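Local coordinates for protein CaaX farnesyltransferase alpha subunit Ram2 (Aspergillus fumigatus, PDB 4L9P) that is the alpha subunit of a protein farnesyltransferase, which probably helps attach farnesyl or geranylgeranyl groups to proteins ending in a CAAX motif, at residues A[61-65]-A[66-70]; A[238-241]-A[242-246]. The protein carries 1 engineered substitution. One frame throughout, in Å; residues are numbered along the deposited sequence.

Contact 1: A[61-65]-A[66-70]; sequences RAVMA and ANEMS. With EDO (1,2-ethanediol), chain G.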
ATOM      1  N   ARG A  61     -15.971 -27.148  -3.790  1.00 13.87           N
ATOM      2  CA  ARG A  61     -15.980 -27.015  -5.247  1.00 14.53           C
ATOM      3  C   ARG A  61     -17.308 -27.539  -5.818  1.00 15.53           C
ATOM      4  O   ARG A  61     -17.900 -26.917  -6.692  1.00 16.70           O
ATOM      5  CB  ARG A  61     -14.815 -27.779  -5.903  1.00 15.29           C
ATOM      6  CG  ARG A  61     -13.531 -26.981  -5.885  1.00 17.24           C
ATOM      7  CD  ARG A  61     -12.433 -27.648  -6.756  1.00 18.83           C
ATOM      8  NE  ARG A  61     -11.875 -28.723  -5.974  1.00 20.83           N
ATOM      9  CZ  ARG A  61     -10.851 -28.642  -5.133  1.00 20.57           C
ATOM     10  NH1 ARG A  61     -10.096 -27.538  -4.997  1.00 19.69           N
ATOM     11  NH2 ARG A  61     -10.556 -29.727  -4.462  1.00 21.52           N
ATOM     12  N   ALA A  62     -17.782 -28.672  -5.304  1.00 15.10           N
ATOM     13  CA  ALA A  62     -19.016 -29.241  -5.818  1.00 16.24           C
ATOM     14  C   ALA A  62     -20.231 -28.381  -5.513  1.00 16.40           C
ATOM     15  O   ALA A  62     -21.090 -28.186  -6.377  1.00 18.13           O
ATOM     16  CB  ALA A  62     -19.217 -30.676  -5.221  1.00 17.01           C
ATOM     17  N   VAL A  63     -20.375 -27.914  -4.275  1.00 14.89           N
ATOM     18  CA  VAL A  63     -21.538 -27.094  -3.968  1.00 16.38           C
ATOM     19  C   VAL A  63     -21.536 -25.783  -4.749  1.00 16.23           C
ATOM     20  O   VAL A  63     -22.590 -25.327  -5.198  1.00 17.04           O
ATOM     21  CB  VAL A  63     -21.816 -26.890  -2.442  1.00 17.80           C
ATOM     22  CG1 VAL A  63     -22.245 -28.217  -1.831  1.00 18.78           C
ATOM     23  CG2 VAL A  63     -20.624 -26.319  -1.692  1.00 18.89           C
ATOM     24  N   MET A  64     -20.355 -25.154  -4.880  1.00 15.54           N
ATOM     25  CA  MET A  64     -20.342 -23.899  -5.593  1.00 16.14           C
ATOM     26  C   MET A  64     -20.640 -24.108  -7.094  1.00 18.35           C
ATOM     27  O   MET A  64     -21.330 -23.299  -7.713  1.00 19.73           O
ATOM     28  CB  MET A  64     -18.984 -23.223  -5.397  1.00 14.83           C
ATOM     29  CG  MET A  64     -18.785 -22.731  -3.957  1.00 14.11           C
ATOM     30  SD  MET A  64     -17.294 -21.746  -3.726  1.00 15.08           S
ATOM     31  CE  MET A  64     -16.055 -22.822  -4.390  1.00 18.57           C
ATOM     32  N   ALA A  65     -20.127 -25.188  -7.669  1.00 19.87           N
ATOM     33  CA  ALA A  65     -20.415 -25.496  -9.062  1.00 21.76           C
ATOM     34  C   ALA A  65     -21.935 -25.698  -9.304  1.00 22.09           C
ATOM     35  O   ALA A  65     -22.458 -25.361 -10.376  1.00 24.11           O
ATOM     36  CB  ALA A  65     -19.636 -26.760  -9.493  1.00 23.11           C
ATOM     37  N   ALA A  66     -22.628 -26.251  -8.310  1.00 20.52           N
ATOM     38  CA  ALA A  66     -24.079 -26.456  -8.391  1.00 21.07           C
ATOM     39  C   ALA A  66     -24.873 -25.204  -7.964  1.00 21.99           C
ATOM     40  O   ALA A  66     -26.098 -25.194  -8.025  1.00 23.04           O
ATOM     41  CB  ALA A  66     -24.444 -27.653  -7.503  1.00 22.12           C
ATOM     42  N   ASN A  67     -24.168 -24.163  -7.493  1.00 21.18           N
ATOM     43  CA  ASN A  67     -24.809 -22.978  -6.955  1.00 21.71           C
ATOM     44  C   ASN A  67     -25.771 -23.345  -5.821  1.00 20.47           C
ATOM     45  O   ASN A  67     -26.852 -22.763  -5.688  1.00 20.04           O
ATOM     46  CB  ASN A  67     -25.503 -22.154  -8.057  1.00 25.00           C
ATOM     47  CG  ASN A  67     -25.731 -20.699  -7.642  1.00 28.51           C
ATOM     48  OD1 ASN A  67     -24.922 -20.100  -6.937  1.00 29.05           O
ATOM     49  ND2 ASN A  67     -26.863 -20.155  -8.024  1.00 30.86           N
ATOM     50  N   GLU A  68     -25.348 -24.298  -4.995  1.00 18.67           N
ATOM     51  CA  GLU A  68     -26.195 -24.824  -3.931  1.00 17.61           C
ATOM     52  C   GLU A  68     -26.297 -23.856  -2.768  1.00 17.16           C
ATOM     53  O   GLU A  68     -25.232 -23.407  -2.227  1.00 17.78           O
ATOM     54  CB  GLU A  68     -25.642 -26.145  -3.427  1.00 16.52           C
ATOM     55  CG  GLU A  68     -26.466 -26.697  -2.268  1.00 17.21           C
ATOM     56  CD  GLU A  68     -26.032 -28.092  -1.825  1.00 18.45           C
ATOM     57  OE1 GLU A  68     -25.758 -28.955  -2.683  1.00 19.77           O
ATOM     58  OE2 GLU A  68     -25.960 -28.314  -0.590  1.00 18.75           O
ATOM     59  N   MET A  69     -27.513 -23.456  -2.432  1.00 18.09           N
ATOM     60  CA  MET A  69     -27.820 -22.598  -1.291  1.00 18.70           C
ATOM     61  C   MET A  69     -28.521 -23.453  -0.284  1.00 17.95           C
ATOM     62  O   MET A  69     -29.702 -23.783  -0.470  1.00 19.30           O
ATOM     63  CB  MET A  69     -28.731 -21.430  -1.707  1.00 20.35           C
ATOM     64  CG  MET A  69     -28.177 -20.546  -2.869  1.00 20.36           C
ATOM     65  SD  MET A  69     -26.845 -19.463  -2.339  1.00 21.09           S
ATOM     66  CE  MET A  69     -25.468 -20.209  -3.148  1.00 20.01           C
ATOM     67  N   SER A  70     -27.818 -23.891   0.749  1.00 14.74           N
ATOM     68  CA  SER A  70     -28.382 -24.879   1.657  1.00 14.20           C
ATOM     69  C   SER A  70     -27.769 -24.741   3.033  1.00 13.21           C
ATOM     70  O   SER A  70     -26.675 -24.172   3.208  1.00 14.70           O
ATOM     71  CB  SER A  70     -28.064 -26.261   1.102  1.00 14.07           C
ATOM     72  OG  SER A  70     -26.680 -26.557   1.261  1.00 15.06           O
TER
HETATM   73  C1  EDO G 404      -7.386 -27.451  -1.901  1.00 22.68           C
HETATM   74  O1  EDO G 404      -8.563 -27.704  -2.661  1.00 22.10           O
HETATM   75  C2  EDO G 404      -6.805 -26.107  -2.254  1.00 22.87           C
HETATM   76  O2  EDO G 404      -7.768 -25.047  -2.107  1.00 20.69           O
HETATM   77  O   HOH W   1     -22.066 -20.403  -6.505  1.00 48.95           O
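Val-63 and Glu-68 meet across the end of helix 51-65, in the turn that leads the chain out of it. The CG1 methyl of Val-63 lies against the carboxylate, 3.7 Å from Glu-68 OE1, while the two CB atoms are 4.0 Å apart. Glu-68 has CG anti to its backbone N (chi1 177°) and an extended chain beyond, which carries the carboxylate obliquely across the valine CG1 methyl. Between the same two residues, Glu-68 N donates to Val-63 O over 3.0 Å in an almost straight bond (N-H...O 176°). Asn-67 N binds Met-64 O at 3.0 Å, from well above the plane of that carbonyl. With Asn-67 at positive phi (56°), these two backward bonds form a Schellman motif that closes the helix, just after Ala-66 N has made its ordinary helical bond to Ala-62 O. A water donates to both Met-64 O and Asn-67 OD1, linking the asparagine side-chain oxygen to the last turn of the helix. The Glu-68 carboxylate is held by Ser-70 OG, which donates to the anti lone pair of OE2 at 2.7 Å, and by a salt bridge from Arg-72 to the same oxygen. Ser-70 is also the N-cap of helix 71-83, its OG taking the N-H of Ala-73. One turn before Ala-65, Arg-61 NH1 donates to O1 of an ethanediol, probably from the crystallisation liquor, 2.8 Å away, and to the His-194 carbonyl of the beta subunit Ram1. Tyr-93 of helix 88-100 packs on Val-63, Met-64 and Met-69, its hydroxyl hydrogen-bonded to Glu-68 O.

Contact 2: A[238-241]-A[242-246]; sequences EDLV and DSELQ
Val-241 holds CG1 anti to its backbone N (chi1 170°), and Leu-245 turns CG anti to its own carbonyl carbon (chi1 -66°); the two branches then lie side by side, pointing the same way along one face of the helix. Val-241 CG1 and Leu-245 CD1 touch at 3.9 Å. A quarter of the way round, Leu-240 and Glu-244 repeat the parallel pairing, with Leu-240 CD1 4.0 Å from Glu-244 CG. The glutamate chain bends at chi2, and its carboxylate meets Arg-203 and Arg-207, which make salt bridges to OE1 and OE2, and the Tyr-264 hydroxyl, which is hydrogen-bonded to OE1. These partners satisfy a buried carboxylate and would probably favour its ionised form. All of this sits on the first turns of helix 238-254, one of the helices of the all-helical prenyltransferase alpha subunit, whose repeats belong to the TPR clan; i to i+4 backbone bonds run unbroken here. Leu-245 N donates to Val-241 O at 2.9 Å. On the exposed side Asp-239 and Asp-242 bring like charges to 4.4 Å between OD1 of Asp-239 and OD2 of Asp-242. A water donates to both oxygens, 2.7 Å from Asp-242 OD2 and 3.1 Å from Asp-239 OD1, and would probably ease their repulsion. Arg-274 makes salt bridges with Asp-242 OD1 and Glu-238 OE1 and probably offsets the charge of these two carboxylates. The Val-241 and Leu-245 side chains press on Val-268 of helix 259-272, and Phe-208 of helix 197-208 touches both Val-241 and Glu-244.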
ATOM      1  N   GLU A 238     -17.139  28.289  12.218  1.00 20.92           N
ATOM      2  CA  GLU A 238     -15.905  28.877  12.759  1.00 21.34           C
ATOM      3  C   GLU A 238     -15.673  28.442  14.208  1.00 21.17           C
ATOM      4  O   GLU A 238     -14.541  28.273  14.614  1.00 20.99           O
ATOM      5  CB  GLU A 238     -15.914  30.424  12.631  1.00 23.96           C
ATOM      6  CG  GLU A 238     -16.199  30.894  11.200  1.00 26.56           C
ATOM      7  CD  GLU A 238     -15.054  30.645  10.227  1.00 29.89           C
ATOM      8  OE1 GLU A 238     -13.961  30.188  10.639  1.00 30.92           O
ATOM      9  OE2 GLU A 238     -15.245  30.940   9.028  1.00 31.36           O
ATOM     10  N   ASP A 239     -16.736  28.260  14.989  1.00 21.68           N
ATOM     11  CA  ASP A 239     -16.568  27.904  16.400  1.00 22.30           C
ATOM     12  C   ASP A 239     -16.090  26.479  16.556  1.00 19.62           C
ATOM     13  O   ASP A 239     -15.300  26.178  17.454  1.00 18.92           O
ATOM     14  CB  ASP A 239     -17.866  28.057  17.198  1.00 24.62           C
ATOM     15  CG  ASP A 239     -18.334  29.473  17.277  1.00 28.64           C
ATOM     16  OD1 ASP A 239     -17.521  30.420  17.404  1.00 30.54           O
ATOM     17  OD2 ASP A 239     -19.554  29.630  17.213  1.00 30.99           O
ATOM     18  N   LEU A 240     -16.574  25.599  15.680  1.00 18.16           N
ATOM     19  CA  LEU A 240     -16.059  24.223  15.608  1.00 17.91           C
ATOM     20  C   LEU A 240     -14.572  24.227  15.232  1.00 16.41           C
ATOM     21  O   LEU A 240     -13.754  23.523  15.835  1.00 15.00           O
ATOM     22  CB  LEU A 240     -16.816  23.447  14.543  1.00 19.65           C
ATOM     23  CG  LEU A 240     -16.305  22.003  14.362  1.00 22.66           C
ATOM     24  CD1 LEU A 240     -16.409  21.257  15.709  1.00 23.49           C
ATOM     25  CD2 LEU A 240     -17.179  21.280  13.310  1.00 24.74           C
ATOM     26  N   VAL A 241     -14.215  25.015  14.215  1.00 15.06           N
ATOM     27  CA  VAL A 241     -12.815  25.097  13.863  1.00 15.09           C
ATOM     28  C   VAL A 241     -11.989  25.563  15.076  1.00 14.83           C
ATOM     29  O   VAL A 241     -10.946  24.926  15.408  1.00 14.39           O
ATOM     30  CB  VAL A 241     -12.608  25.996  12.632  1.00 15.42           C
ATOM     31  CG1 VAL A 241     -11.120  26.285  12.415  1.00 15.18           C
ATOM     32  CG2 VAL A 241     -13.223  25.313  11.377  1.00 15.48           C
ATOM     33  N   ASP A 242     -12.422  26.646  15.745  1.00 15.80           N
ATOM     34  CA  ASP A 242     -11.660  27.088  16.914  1.00 16.85           C
ATOM     35  C   ASP A 242     -11.527  26.003  17.992  1.00 16.13           C
ATOM     36  O   ASP A 242     -10.455  25.819  18.568  1.00 16.31           O
ATOM     37  CB  ASP A 242     -12.353  28.285  17.608  1.00 18.90           C
ATOM     38  CG  ASP A 242     -12.358  29.547  16.777  1.00 22.07           C
ATOM     39  OD1 ASP A 242     -11.599  29.629  15.782  1.00 23.51           O
ATOM     40  OD2 ASP A 242     -13.138  30.481  17.167  1.00 22.94           O
ATOM     41  N   SER A 243     -12.623  25.284  18.269  1.00 15.47           N
ATOM     42  CA  SER A 243     -12.627  24.223  19.258  1.00 15.69           C
ATOM     43  C   SER A 243     -11.643  23.100  18.875  1.00 14.23           C
ATOM     44  O   SER A 243     -10.884  22.584  19.705  1.00 14.51           O
ATOM     45  CB  SER A 243     -14.061  23.651  19.353  1.00 18.80           C
ATOM     46  OG  SER A 243     -14.121  22.524  20.212  1.00 23.82           O
ATOM     47  N   GLU A 244     -11.629  22.725  17.610  1.00 12.14           N
ATOM     48  CA  GLU A 244     -10.738  21.638  17.181  1.00 11.69           C
ATOM     49  C   GLU A 244      -9.276  22.048  17.199  1.00 11.67           C
ATOM     50  O   GLU A 244      -8.400  21.242  17.495  1.00 11.26           O
ATOM     51  CB  GLU A 244     -11.151  21.201  15.772  1.00 11.50           C
ATOM     52  CG  GLU A 244     -12.455  20.406  15.816  1.00 11.34           C
ATOM     53  CD  GLU A 244     -12.315  19.107  16.587  1.00 11.15           C
ATOM     54  OE1 GLU A 244     -11.354  18.353  16.299  1.00 10.98           O
ATOM     55  OE2 GLU A 244     -13.181  18.815  17.462  1.00 10.94           O
ATOM     56  N   LEU A 245      -9.023  23.311  16.876  1.00 11.95           N
ATOM     57  CA  LEU A 245      -7.650  23.815  17.003  1.00 12.99           C
ATOM     58  C   LEU A 245      -7.196  23.882  18.465  1.00 13.36           C
ATOM     59  O   LEU A 245      -6.030  23.563  18.782  1.00 13.26           O
ATOM     60  CB  LEU A 245      -7.515  25.167  16.286  1.00 14.03           C
ATOM     61  CG  LEU A 245      -7.689  25.135  14.776  1.00 15.55           C
ATOM     62  CD1 LEU A 245      -7.735  26.554  14.266  1.00 17.42           C
ATOM     63  CD2 LEU A 245      -6.537  24.337  14.094  1.00 15.48           C
ATOM     64  N   GLN A 246      -8.098  24.308  19.363  1.00 14.00           N
ATOM     65  CA  GLN A 246      -7.712  24.328  20.756  1.00 16.79           C
ATOM     66  C   GLN A 246      -7.446  22.922  21.272  1.00 16.35           C
ATOM     67  O   GLN A 246      -6.472  22.685  22.034  1.00 17.56           O
ATOM     68  CB  GLN A 246      -8.840  24.999  21.588  1.00 20.24           C
ATOM     69  CG  GLN A 246      -8.558  25.096  23.062  1.00 25.45           C
ATOM     70  CD  GLN A 246      -9.656  25.903  23.767  1.00 32.07           C
ATOM     71  OE1 GLN A 246     -10.700  25.356  24.148  1.00 34.44           O
ATOM     72  NE2 GLN A 246      -9.434  27.212  23.917  1.00 34.87           N
TER
HETATM   73  O   HOH W   2     -15.001  30.141  19.100  1.00 38.03           O

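Contacts 1 and 2 share no helix: their centres are about 56 Å apart, on opposite sides of the chain's centre, and contact 1 comes first along the sequence. Both are partly buried, each with an apolar side set against the neighbouring helix or loop and a water bridging two of its oxygens. Contact 1 ends a helix and leads into the next, and helix-closing backbone bonds and a serine N-cap set its chemistry; in contact 2, within the opening turns of a helix, the backbone is regular and Glu-238, Asp-242 and Glu-244 pair with arginines of other elements. Contact 1 also reaches the beta subunit through Arg-61 and Met-64, whereas contact 2 touches no other protein chain of the assembly.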